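Local coordinates for protein gamma-glutamyl phosphate reductase (Saccharomyces cerevisiae, PDB 1VLU) that catalyses the NADPH-dependent reduction of L-gamma-glutamyl phosphate to glutamate semialdehyde, the second step from glutamate on the pathway to proline, at residues S14-I19 / S202-Q207; E209-V214 / T230-L235; T352-A357 / E381-G386. One frame throughout, in Å; residues are numbered along the deposited sequence.

From the N terminus, the chain first meets its own distant partner in interaction 1, where the start of helix 15-30 packs on the loop 202-207 and closes a loop of 182 residues rich in helix. Interaction 2 follows in series: residues 209-214 lead into strand 213-217, and a loop of 15 residues through helix 220-228 is closed when 230-235 pairs beside it. These two neighbours touch, their centres 12 Å apart, L205 O of the first probably bonding to T230 OG1 of the second. Interaction 3 closes a loop of 23 residues through strand 369-373, joining helices 354-361 and 377-386 beside the second, parallel sheet. No loop crosses or encloses another.

Interaction 1. Residues S14-I19 / S202-Q207; sequences SSSQQI and SDLLDQ
S16 fits its side chain against the backbone turn at D203 and L204, with OG 3.2 Å from D203 CB, and CB only slightly farther from the same carbon. The apolar part is small: I19 CG2 meets L204 CD2 at 3.8 Å, the two side chains crossing at about a right angle, and that leucine methyl also lies near S16 O. I19 and L204 both rest on I156 of strand 154-158 as well, which places the contact over the mixed sheet of this aldehyde dehydrogenase-like fold, between the N-terminal helix and a 3-10 turn. Polar links are indirect. S14 is the N-cap of helix 15-30, its OG accepting from Q17 N at 3.3 Å, and a water joins S14 OG and S16 N to D203 OD2. Q207, bent at chi2 (-50°), turns its amide back so that NE2 donates to D203 O at 3.0 Å, from above the carbonyl plane and on the face opposite D206 N. The same amide brings OE1 to 3.3 Å from Q17 CG. With an alanine here the amide is gone, and D203 O, left with D206 N, would probably be less firmly held, with a gap beside Q17 CG.

Interaction 2. Residues E209-V214 / T230-L235; sequences EYIDLV and TKIPVL
V214 is held to residues 230-235 by two backbone hydrogen bonds, one from its N and one to its O. V214 N donates to P233 O at 2.8 Å, and L235 N donates to V214 O at 2.9 Å. The pattern is that of a single parallel beta bridge between V214 and V234: the residue on one side bonds to the neighbours before and after its partner. Each carbonyl also receives a CA-H...O contact, P233 O from L213 CA and V214 O from V234 CA.

Apolar contacts extend the pairing on its two faces. On one, I232 packs against V214 and I211. Its CG2, anti to the backbone N, reaches V214 CG2 at 3.6 Å, while its CD1 lies 3.9 Å from I211 CB. The valine and isoleucine side chains cross at about a right angle, whereas I211 meets I232 at a slant. On the other, L213 sends its CB away from 230-235, yet chi1 of -167° and chi2 of 63° bring its methyls back: CD1 lies 4.2 Å from P233 CB, and CD2 is 4.2 Å from L235 CD1. P233 also sets its CG 3.5 Å from D212 O, a carbon-to-carbonyl approach across the pair.

T230 opens the range 230-235 with an ST turn, its OG1 accepting from I232 N. The bridge adds the loop after helix 220-228 to strand 213-217, whose other neighbour is strand 118-134: L213 pairs there with V129 and L131, D212 OD2 accepts from V129 N, and I211 packs on L131 and on A20 of helix 15-30.

Interaction 3. Residues T352-A357 / E381-G386; sequences TSTESA and EKFMKG
E355 OE2 takes a hydrogen bond from K382 NZ at 2.7 Å, part of a salt bridge between two exposed side chains. The ammonium does not arrive within the plane of the carboxylate but from above it, 68° out. The two chains reach this point differently. The lysine is fully extended, its CG anti to the backbone N (chi1 -179°), and spans the distance between the helices, whereas the glutamate bends at chi2 (86°) and crosses the lysine end at about a right angle. Its aliphatic part shares the contact: E355 CG lies 3.5 Å from K382 CE.

Beneath the ion pair the helices meet through buried apolar groups. T354 points its CG2 at helix 377-386, where the methyl comes 3.8 Å from F383 CB and sits at the edge of the phenyl ring, near its plane. A357 CB also approaches that edge, 4.2 Å from F383 CE1. T354, A357 and F383 all rest on Y245 of strand 242-246, and F383 also touches V392 of strand 391-393, so the two helices lie side by side on one face of the parallel sheet, as in a Rossmann-like alpha/beta layer.

S353 forms the N-cap of helix 354-361, its OG accepting from S356 N at 3.1 Å. E355 stands in the first turn of that helix, where a negative charge is likely to be favoured by the helix dipole. The chemistry is therefore divided by depth: methyls and a ring edge pack against the sheet, while the E355-K382 pair lies on the exposed side, where solvent probably weakens its pull.

Interaction 1. Residues S14-I19 / S202-Q207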
loop_
_atom_site.group_PDB
_atom_site.type_symbol
_atom_site.label_atom_id
_atom_site.label_comp_id
_atom_site.label_asym_id
_atom_site.label_seq_id
_atom_site.Cartn_x
_atom_site.Cartn_y
_atom_site.Cartn_z
ATOM N N SER A 14 17.952 5.954 -2.513
ATOM C CA SER A 14 17.982 7.089 -1.588
ATOM C C SER A 14 18.349 6.674 -0.158
ATOM O O SER A 14 18.308 5.489 0.201
ATOM C CB SER A 14 16.664 7.875 -1.616
ATOM O OG SER A 14 15.670 7.307 -0.776
ATOM N N SER A 15 18.724 7.669 0.639
ATOM C CA SER A 15 19.046 7.512 2.052
ATOM C C SER A 15 17.957 6.736 2.825
ATOM O O SER A 15 18.255 5.759 3.517
ATOM C CB SER A 15 19.235 8.898 2.663
ATOM O OG SER A 15 20.122 8.853 3.758
ATOM N N SER A 16 16.709 7.182 2.672
ATOM C CA SER A 16 15.547 6.582 3.304
ATOM C C SER A 16 15.280 5.189 2.790
ATOM O O SER A 16 14.868 4.329 3.568
ATOM C CB SER A 16 14.314 7.439 3.093
ATOM O OG SER A 16 14.589 8.772 3.473
ATOM N N GLN A 17 15.533 4.959 1.499
ATOM C CA GLN A 17 15.362 3.621 0.929
ATOM C C GLN A 17 16.354 2.658 1.533
ATOM O O GLN A 17 16.008 1.515 1.823
ATOM C CB GLN A 17 15.498 3.605 -0.597
ATOM C CG GLN A 17 14.338 4.219 -1.346
ATOM C CD GLN A 17 14.348 3.847 -2.823
ATOM O OE1 GLN A 17 14.796 4.630 -3.668
ATOM N NE2 GLN A 17 13.867 2.640 -3.139
ATOM N N GLN A 18 17.588 3.120 1.719
ATOM C CA GLN A 18 18.653 2.262 2.249
ATOM C C GLN A 18 18.410 1.931 3.738
ATOM O O GLN A 18 18.586 0.788 4.186
ATOM C CB GLN A 18 20.025 2.908 2.024
ATOM C CG GLN A 18 21.213 1.971 2.253
ATOM C CD GLN A 18 21.221 0.766 1.310
ATOM O OE1 GLN A 18 21.474 0.898 0.105
ATOM N NE2 GLN A 18 20.946 -0.419 1.863
ATOM N N ILE A 19 17.992 2.948 4.483
ATOM C CA ILE A 19 17.573 2.787 5.858
ATOM C C ILE A 19 16.484 1.730 5.970
ATOM O O ILE A 19 16.645 0.786 6.733
ATOM C CB ILE A 19 17.160 4.140 6.474
ATOM C CG1 ILE A 19 18.424 4.980 6.726
ATOM C CG2 ILE A 19 16.313 3.951 7.739
ATOM C CD1 ILE A 19 18.164 6.477 6.957
ATOM N N SER A 202 11.491 12.723 5.398
ATOM C CA SER A 202 10.059 12.395 5.241
ATOM C C SER A 202 9.805 11.393 4.105
ATOM O O SER A 202 8.677 10.904 3.929
ATOM C CB SER A 202 9.198 13.661 5.083
ATOM O OG SER A 202 9.806 14.601 4.214
ATOM N N ASP A 203 10.874 11.105 3.351
ATOM C CA ASP A 203 10.916 10.011 2.374
ATOM C C ASP A 203 10.695 8.619 2.988
ATOM O O ASP A 203 10.295 7.701 2.271
ATOM C CB ASP A 203 12.245 10.020 1.607
ATOM C CG ASP A 203 12.159 10.737 0.273
ATOM O OD1 ASP A 203 11.079 11.271 -0.066
ATOM O OD2 ASP A 203 13.185 10.765 -0.445
ATOM N N LEU A 204 10.970 8.467 4.290
ATOM C CA LEU A 204 10.733 7.206 5.018
ATOM C C LEU A 204 9.279 6.763 5.026
ATOM O O LEU A 204 9.001 5.573 5.020
ATOM C CB LEU A 204 11.225 7.289 6.466
ATOM C CG LEU A 204 12.703 7.080 6.767
ATOM C CD1 LEU A 204 13.018 7.428 8.231
ATOM C CD2 LEU A 204 13.177 5.676 6.417
ATOM N N LEU A 205 8.360 7.724 5.066
ATOM C CA LEU A 205 6.929 7.467 4.972
ATOM C C LEU A 205 6.464 6.946 3.602
ATOM O O LEU A 205 5.322 6.473 3.466
ATOM C CB LEU A 205 6.150 8.710 5.380
ATOM C CG LEU A 205 6.087 8.971 6.890
ATOM C CD1 LEU A 205 5.572 10.370 7.202
ATOM C CD2 LEU A 205 5.259 7.916 7.611
ATOM N N ASP A 206 7.351 7.017 2.604
ATOM C CA ASP A 206 7.101 6.466 1.274
ATOM C C ASP A 206 7.601 5.014 1.119
ATOM O O ASP A 206 7.384 4.388 0.073
ATOM C CB ASP A 206 7.771 7.345 0.198
ATOM C CG ASP A 206 7.234 8.780 0.170
ATOM O OD1 ASP A 206 6.114 9.031 0.680
ATOM O OD2 ASP A 206 7.941 9.663 -0.376
ATOM N N GLN A 207 8.258 4.474 2.148
ATOM C CA GLN A 207 8.903 3.164 2.027
ATOM C C GLN A 207 7.994 2.014 2.400
ATOM O O GLN A 207 8.406 1.126 3.105
ATOM C CB GLN A 207 10.198 3.095 2.863
ATOM C CG GLN A 207 11.227 4.207 2.569
ATOM C CD GLN A 207 11.496 4.342 1.092
ATOM O OE1 GLN A 207 11.699 3.340 0.401
ATOM N NE2 GLN A 207 11.476 5.579 0.589
HETATM O O HOH W 1 15.929 9.859 1.044
#

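Interaction 2. Residues E209-V214 / T230-L235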
loop_
_atom_site.group_PDB
_atom_site.type_symbol
_atom_site.label_atom_id
_atom_site.label_comp_id
_atom_site.label_asym_id
_atom_site.label_seq_id
_atom_site.Cartn_x
_atom_site.Cartn_y
_atom_site.Cartn_z
ATOM N N GLU A 209 7.087 -0.570 0.808
ATOM C CA GLU A 209 7.536 -1.906 0.399
ATOM C C GLU A 209 8.366 -2.566 1.486
ATOM O O GLU A 209 8.512 -3.781 1.498
ATOM C CB GLU A 209 8.378 -1.882 -0.888
ATOM C CG GLU A 209 8.063 -0.766 -1.853
ATOM C CD GLU A 209 8.961 0.452 -1.631
ATOM O OE1 GLU A 209 10.156 0.377 -2.005
ATOM O OE2 GLU A 209 8.470 1.478 -1.093
ATOM N N TYR A 210 8.944 -1.759 2.372
ATOM C CA TYR A 210 9.851 -2.261 3.392
ATOM C C TYR A 210 9.320 -2.066 4.805
ATOM O O TYR A 210 9.707 -2.806 5.701
ATOM C CB TYR A 210 11.212 -1.589 3.287
ATOM C CG TYR A 210 11.899 -1.689 1.946
ATOM C CD1 TYR A 210 12.332 -2.919 1.444
ATOM C CD2 TYR A 210 12.156 -0.541 1.197
ATOM C CE1 TYR A 210 12.980 -3.007 0.197
ATOM C CE2 TYR A 210 12.799 -0.608 -0.043
ATOM C CZ TYR A 210 13.210 -1.840 -0.540
ATOM O OH TYR A 210 13.852 -1.886 -1.762
ATOM N N ILE A 211 8.468 -1.057 5.007
ATOM C CA ILE A 211 7.975 -0.715 6.343
ATOM C C ILE A 211 6.542 -1.132 6.475
ATOM O O ILE A 211 5.715 -0.793 5.624
ATOM C CB ILE A 211 8.153 0.790 6.693
ATOM C CG1 ILE A 211 9.622 1.202 6.568
ATOM C CG2 ILE A 211 7.600 1.118 8.107
ATOM C CD1 ILE A 211 9.872 2.730 6.668
ATOM N N ASP A 212 6.260 -1.883 7.542
ATOM C CA ASP A 212 4.957 -2.482 7.775
ATOM C C ASP A 212 4.028 -1.723 8.714
ATOM O O ASP A 212 2.815 -1.913 8.657
ATOM C CB ASP A 212 5.142 -3.927 8.279
ATOM C CG ASP A 212 6.061 -4.737 7.376
ATOM O OD1 ASP A 212 5.596 -5.118 6.271
ATOM O OD2 ASP A 212 7.249 -4.958 7.737
ATOM N N LEU A 213 4.567 -0.894 9.599
ATOM C CA LEU A 213 3.732 -0.192 10.560
ATOM C C LEU A 213 4.390 1.080 11.006
ATOM O O LEU A 213 5.583 1.086 11.270
ATOM C CB LEU A 213 3.468 -1.069 11.791
ATOM C CG LEU A 213 2.381 -0.655 12.789
ATOM C CD1 LEU A 213 0.990 -0.632 12.144
ATOM C CD2 LEU A 213 2.368 -1.606 13.985
ATOM N N VAL A 214 3.602 2.146 11.112
ATOM C CA VAL A 214 4.051 3.386 11.701
ATOM C C VAL A 214 3.472 3.497 13.079
ATOM O O VAL A 214 2.261 3.340 13.255
ATOM C CB VAL A 214 3.572 4.645 10.933
ATOM C CG1 VAL A 214 4.224 5.879 11.537
ATOM C CG2 VAL A 214 3.893 4.545 9.473
ATOM N N THR A 230 1.435 9.008 3.929
ATOM C CA THR A 230 1.879 7.619 3.949
ATOM C C THR A 230 0.826 6.630 3.522
ATOM O O THR A 230 -0.359 6.855 3.737
ATOM C CB THR A 230 2.455 7.192 5.345
ATOM O OG1 THR A 230 3.325 6.074 5.161
ATOM C CG2 THR A 230 1.351 6.805 6.326
ATOM N N LYS A 231 1.284 5.524 2.935
ATOM C CA LYS A 231 0.430 4.356 2.658
ATOM C C LYS A 231 0.684 3.183 3.620
ATOM O O LYS A 231 -0.057 2.211 3.605
ATOM C CB LYS A 231 0.631 3.885 1.218
ATOM C CG LYS A 231 0.192 4.893 0.172
ATOM C CD LYS A 231 -1.325 4.914 0.039
ATOM C CE LYS A 231 -1.848 3.611 -0.521
ATOM N NZ LYS A 231 -3.315 3.721 -0.723
ATOM N N ILE A 232 1.746 3.280 4.427
ATOM C CA ILE A 232 2.048 2.337 5.509
ATOM C C ILE A 232 0.953 2.450 6.558
ATOM O O ILE A 232 0.625 3.564 6.962
ATOM C CB ILE A 232 3.399 2.708 6.173
ATOM C CG1 ILE A 232 4.507 2.845 5.118
ATOM C CG2 ILE A 232 3.796 1.696 7.244
ATOM C CD1 ILE A 232 5.704 3.664 5.568
ATOM N N PRO A 233 0.357 1.314 6.990
ATOM C CA PRO A 233 -0.600 1.389 8.114
ATOM C C PRO A 233 -0.059 2.109 9.368
ATOM O O PRO A 233 1.117 1.954 9.734
ATOM C CB PRO A 233 -0.908 -0.080 8.451
ATOM C CG PRO A 233 -0.257 -0.920 7.398
ATOM C CD PRO A 233 0.494 -0.049 6.435
ATOM N N VAL A 234 -0.938 2.877 10.013
ATOM C CA VAL A 234 -0.625 3.601 11.217
ATOM C C VAL A 234 -1.290 2.926 12.401
ATOM O O VAL A 234 -2.508 2.742 12.407
ATOM C CB VAL A 234 -1.085 5.063 11.126
ATOM C CG1 VAL A 234 -0.682 5.811 12.379
ATOM C CG2 VAL A 234 -0.473 5.753 9.887
ATOM N N LEU A 235 -0.490 2.566 13.406
ATOM C CA LEU A 235 -1.010 1.896 14.591
ATOM C C LEU A 235 -2.106 2.708 15.253
ATOM O O LEU A 235 -1.897 3.856 15.632
ATOM C CB LEU A 235 0.105 1.613 15.600
ATOM C CG LEU A 235 -0.356 0.880 16.869
ATOM C CD1 LEU A 235 -0.789 -0.566 16.570
ATOM C CD2 LEU A 235 0.722 0.890 17.897
#

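Interaction 3. Residues T352-A357 / E381-G386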
loop_
_atom_site.group_PDB
_atom_site.type_symbol
_atom_site.label_atom_id
_atom_site.label_comp_id
_atom_site.label_asym_id
_atom_site.label_seq_id
_atom_site.Cartn_x
_atom_site.Cartn_y
_atom_site.Cartn_z
ATOM N N THR A 352 -14.549 28.012 0.829
ATOM C CA THR A 352 -15.389 29.066 0.254
ATOM C C THR A 352 -16.290 28.636 -0.904
ATOM O O THR A 352 -17.037 29.450 -1.449
ATOM C CB THR A 352 -14.530 30.262 -0.190
ATOM O OG1 THR A 352 -13.399 29.770 -0.920
ATOM C CG2 THR A 352 -14.035 31.036 1.021
ATOM N N SER A 353 -16.232 27.363 -1.277
ATOM C CA SER A 353 -17.110 26.832 -2.330
ATOM C C SER A 353 -17.147 25.309 -2.231
ATOM O O SER A 353 -16.409 24.729 -1.430
ATOM C CB SER A 353 -16.611 27.268 -3.714
ATOM O OG SER A 353 -15.300 26.774 -3.949
ATOM N N THR A 354 -17.994 24.671 -3.041
ATOM C CA THR A 354 -18.023 23.207 -3.143
ATOM C C THR A 354 -16.703 22.692 -3.727
ATOM O O THR A 354 -16.109 21.759 -3.176
ATOM C CB THR A 354 -19.259 22.706 -3.929
ATOM O OG1 THR A 354 -20.436 23.197 -3.284
ATOM C CG2 THR A 354 -19.343 21.201 -3.924
ATOM N N GLU A 355 -16.239 23.335 -4.801
ATOM C CA GLU A 355 -14.958 23.044 -5.446
ATOM C C GLU A 355 -13.774 23.117 -4.498
ATOM O O GLU A 355 -12.863 22.285 -4.565
ATOM C CB GLU A 355 -14.715 23.973 -6.639
ATOM C CG GLU A 355 -15.816 23.932 -7.689
ATOM C CD GLU A 355 -17.004 24.880 -7.403
ATOM O OE1 GLU A 355 -17.522 24.933 -6.259
ATOM O OE2 GLU A 355 -17.435 25.570 -8.355
ATOM N N SER A 356 -13.774 24.106 -3.618
ATOM C CA SER A 356 -12.709 24.228 -2.637
ATOM C C SER A 356 -12.755 23.111 -1.566
ATOM O O SER A 356 -11.720 22.556 -1.194
ATOM C CB SER A 356 -12.730 25.618 -2.006
ATOM O OG SER A 356 -11.846 25.662 -0.902
ATOM N N ALA A 357 -13.954 22.798 -1.075
ATOM C CA ALA A 357 -14.169 21.641 -0.199
ATOM C C ALA A 357 -13.689 20.326 -0.819
ATOM O O ALA A 357 -13.055 19.517 -0.142
ATOM C CB ALA A 357 -15.643 21.538 0.176
ATOM N N GLU A 381 -24.617 17.296 -5.690
ATOM C CA GLU A 381 -24.291 16.386 -6.781
ATOM C C GLU A 381 -22.860 16.600 -7.275
ATOM O O GLU A 381 -22.153 15.649 -7.606
ATOM C CB GLU A 381 -25.287 16.529 -7.950
ATOM C CG GLU A 381 -26.755 16.110 -7.628
ATOM C CD GLU A 381 -26.961 14.609 -7.291
ATOM O OE1 GLU A 381 -26.018 13.789 -7.418
ATOM O OE2 GLU A 381 -28.095 14.245 -6.902
ATOM N N LYS A 382 -22.452 17.862 -7.324
ATOM C CA LYS A 382 -21.097 18.225 -7.691
ATOM C C LYS A 382 -20.092 17.658 -6.671
ATOM O O LYS A 382 -19.089 17.059 -7.038
ATOM C CB LYS A 382 -20.999 19.748 -7.822
ATOM C CG LYS A 382 -19.644 20.238 -8.224
ATOM C CD LYS A 382 -19.660 21.728 -8.489
ATOM C CE LYS A 382 -18.370 22.121 -9.188
ATOM N NZ LYS A 382 -18.427 23.477 -9.810
ATOM N N PHE A 383 -20.398 17.822 -5.392
ATOM C CA PHE A 383 -19.580 17.287 -4.303
ATOM C C PHE A 383 -19.439 15.772 -4.430
ATOM O O PHE A 383 -18.328 15.250 -4.392
ATOM C CB PHE A 383 -20.237 17.672 -2.974
ATOM C CG PHE A 383 -19.436 17.332 -1.740
ATOM C CD1 PHE A 383 -18.508 18.232 -1.231
ATOM C CD2 PHE A 383 -19.664 16.135 -1.049
ATOM C CE1 PHE A 383 -17.800 17.952 -0.068
ATOM C CE2 PHE A 383 -18.958 15.837 0.119
ATOM C CZ PHE A 383 -18.037 16.757 0.623
HETATM N N MSE A 384 -20.560 15.072 -4.601
HETATM C CA MSE A 384 -20.544 13.612 -4.671
HETATM C C MSE A 384 -19.836 13.075 -5.914
HETATM O O MSE A 384 -19.151 12.062 -5.840
HETATM C CB MSE A 384 -21.941 13.036 -4.504
HETATM C CG MSE A 384 -22.494 13.259 -3.086
HETATM SE SE MSE A 384 -24.266 12.466 -2.810
HETATM C CE MSE A 384 -25.326 13.678 -4.045
ATOM N N LYS A 385 -19.957 13.770 -7.037
ATOM C CA LYS A 385 -19.209 13.389 -8.228
ATOM C C LYS A 385 -17.700 13.737 -8.101
ATOM O O LYS A 385 -16.861 13.106 -8.736
ATOM C CB LYS A 385 -19.837 14.014 -9.484
ATOM C CG LYS A 385 -19.443 13.332 -10.785
ATOM C CD LYS A 385 -20.385 13.718 -11.947
ATOM N N GLY A 386 -17.359 14.710 -7.254
ATOM C CA GLY A 386 -16.026 15.297 -7.274
ATOM C C GLY A 386 -15.030 14.709 -6.302
ATOM O O GLY A 386 -13.832 14.692 -6.580
#